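Local coordinates for protein aminoacyl-tRNA synthetase (Cryptosporidium parvum, PDB 5F9Z) that probably charges tRNA with proline as a class II prolyl-tRNA synthetase, using ATP, and binds the inhibitor halofuginone beside an ATP analogue, at residues 211-214 / 215-218. Numbering follows the deposited sequence.
Sequences TKSE and NEKF. With HFG (7-bromo-6-chloro-3-{3-[(2R,3S)-3-hydroxypiperidin-2-yl]-2-oxopropyl}quinazolin-4(3H)-one), chain E.
A type I beta turn runs from Ser-213 to Glu-216 in the loop that leads toward the halofuginone pocket. Ser-213 O accepts Glu-216 N at 3.1 Å, the donor standing above the carbonyl plane, and also takes a weak bond from Lys-217 N. A chi1 of 60° turns Ser-213 OG back over the turn, where it takes a second, weak bond from Glu-216 N at 3.3 Å; it is also hydrogen-bonded to Glu-450 OE1 and Ser-476 OG. Glu-214 and Lys-217 run alongside each other, pointing the same way. A kink at chi2 (-66°) of Glu-214 brings the syn lone pair of its OE1 to Lys-217 NZ, at the end of a straight chain, in a 2.8 Å salt bridge. Lys-212 CB packs on Lys-217 CA at 3.8 Å. A water joins Lys-212 NZ to Glu-216 OE1, and both charges have further partners: Glu-228 and Leu-477 O for the lysine, Lys-454 and Lys-475 for the glutamate. Phe-218 then lays one ring face against the inhibitor, 3.6 Å from Phe-218 CE2 to HFG C3'. This is a type I turn between strands 208-211 and 223-231 of the class II core, followed by Phe-218, one of the residues lining the halofuginone pocket.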
loop_
_atom_site.group_PDB
_atom_site.type_symbol
_atom_site.label_atom_id
_atom_site.label_comp_id
_atom_site.label_asym_id
_atom_site.label_seq_id
_atom_site.Cartn_x
_atom_site.Cartn_y
_atom_site.Cartn_z
ATOM N N THR A 211 -8.284 -13.462 7.386
ATOM C CA THR A 211 -8.773 -14.320 6.319
ATOM C C THR A 211 -10.094 -13.777 5.790
ATOM O O THR A 211 -10.971 -13.387 6.568
ATOM C CB THR A 211 -8.962 -15.759 6.812
ATOM O OG1 THR A 211 -7.732 -16.243 7.366
ATOM C CG2 THR A 211 -9.389 -16.669 5.668
ATOM N N LYS A 212 -10.226 -13.743 4.468
ATOM C CA LYS A 212 -11.483 -13.341 3.857
ATOM C C LYS A 212 -12.565 -14.377 4.137
ATOM O O LYS A 212 -12.293 -15.573 4.268
ATOM C CB LYS A 212 -11.319 -13.164 2.347
ATOM C CG LYS A 212 -10.471 -11.973 1.940
ATOM C CD LYS A 212 -11.139 -10.665 2.320
ATOM C CE LYS A 212 -10.344 -9.479 1.807
ATOM N NZ LYS A 212 -10.937 -8.184 2.232
ATOM N N SER A 213 -13.803 -13.904 4.231
ATOM C CA SER A 213 -14.932 -14.808 4.359
ATOM C C SER A 213 -15.132 -15.581 3.055
ATOM O O SER A 213 -14.527 -15.284 2.021
ATOM C CB SER A 213 -16.198 -14.037 4.725
ATOM O OG SER A 213 -16.513 -13.076 3.733
ATOM N N GLU A 214 -15.999 -16.594 3.115
ATOM C CA GLU A 214 -16.281 -17.386 1.922
ATOM C C GLU A 214 -16.941 -16.538 0.843
ATOM O O GLU A 214 -16.695 -16.736 -0.352
ATOM C CB GLU A 214 -17.161 -18.583 2.282
ATOM C CG GLU A 214 -16.526 -19.549 3.269
ATOM C CD GLU A 214 -15.318 -20.265 2.694
ATOM O OE1 GLU A 214 -15.220 -20.377 1.454
ATOM O OE2 GLU A 214 -14.462 -20.714 3.486
ATOM N N ASN A 215 -17.777 -15.580 1.245
ATOM C CA ASN A 215 -18.435 -14.699 0.291
ATOM C C ASN A 215 -17.498 -13.635 -0.265
ATOM O O ASN A 215 -17.774 -13.084 -1.336
ATOM C CB ASN A 215 -19.652 -14.039 0.947
ATOM C CG ASN A 215 -20.422 -13.147 -0.007
ATOM O OD1 ASN A 215 -20.593 -11.954 0.242
ATOM N ND2 ASN A 215 -20.883 -13.720 -1.112
ATOM N N GLU A 216 -16.393 -13.347 0.424
ATOM C CA GLU A 216 -15.467 -12.303 0.009
ATOM C C GLU A 216 -14.151 -12.829 -0.547
ATOM O O GLU A 216 -13.363 -12.034 -1.071
ATOM C CB GLU A 216 -15.171 -11.359 1.184
ATOM C CG GLU A 216 -16.219 -10.281 1.382
ATOM C CD GLU A 216 -16.223 -9.271 0.253
ATOM O OE1 GLU A 216 -15.152 -8.697 -0.034
ATOM O OE2 GLU A 216 -17.292 -9.061 -0.356
ATOM N N LYS A 217 -13.890 -14.129 -0.455
ATOM C CA LYS A 217 -12.622 -14.660 -0.928
ATOM C C LYS A 217 -12.590 -14.693 -2.455
ATOM O O LYS A 217 -13.604 -14.511 -3.135
ATOM C CB LYS A 217 -12.382 -16.061 -0.368
ATOM C CG LYS A 217 -13.188 -17.149 -1.055
ATOM C CD LYS A 217 -12.862 -18.520 -0.489
ATOM C CE LYS A 217 -13.589 -19.618 -1.251
ATOM N NZ LYS A 217 -13.381 -20.956 -0.632
ATOM N N PHE A 218 -11.397 -14.921 -2.988
ATOM C CA PHE A 218 -11.220 -15.116 -4.422
ATOM C C PHE A 218 -11.920 -16.402 -4.841
ATOM O O PHE A 218 -11.534 -17.482 -4.377
ATOM C CB PHE A 218 -9.729 -15.175 -4.753
ATOM C CG PHE A 218 -9.426 -15.317 -6.221
ATOM C CD1 PHE A 218 -10.269 -14.784 -7.181
ATOM C CD2 PHE A 218 -8.286 -15.987 -6.638
ATOM C CE1 PHE A 218 -9.982 -14.920 -8.528
ATOM C CE2 PHE A 218 -7.995 -16.124 -7.982
ATOM C CZ PHE A 218 -8.845 -15.589 -8.927
HETATM O "O4'" HFG E . -6.330 -11.331 -9.813
HETATM C C21 HFG E . -6.974 -11.923 -8.996
HETATM C "C3'" HFG E . -6.300 -12.944 -8.051
HETATM C "C2'" HFG E . -4.780 -12.786 -7.975
HETATM N "N1'" HFG E . -4.202 -12.907 -9.245
HETATM C "C6'" HFG E . -2.896 -12.321 -9.287
HETATM C "C5'" HFG E . -2.295 -12.129 -7.892
HETATM C "C4'" HFG E . -3.094 -11.267 -7.071
HETATM C C39 HFG E . -4.470 -11.410 -7.348
HETATM O "O7'" HFG E . -5.273 -11.282 -6.062
HETATM C "C1'" HFG E . -8.590 -11.646 -8.863
HETATM N N3 HFG E . -9.090 -10.928 -10.112
HETATM C C4 HFG E . -9.137 -11.606 -11.323
HETATM O O11 HFG E . -8.780 -12.784 -11.390
HETATM C C10 HFG E . -9.585 -10.964 -12.440
HETATM C C5 HFG E . -9.652 -11.636 -13.714
HETATM C C2 HFG E . -9.474 -9.672 -10.039
HETATM N N1 HFG E . -9.918 -9.007 -11.116
HETATM C C9 HFG E . -9.979 -9.645 -12.323
HETATM C C8 HFG E . -10.444 -8.952 -13.451
HETATM C C7 HFG E . -10.506 -9.615 -14.702
HETATM BR BR1 HFG E . -11.153 -8.644 -16.271
HETATM C C6 HFG E . -10.107 -10.956 -14.819
HETATM CL CL1 HFG E . -10.189 -11.775 -16.379
HETATM O O HOH W 1 -13.555 -8.089 2.249
HETATM O O HOH W 2 -16.420 -15.692 -2.973
#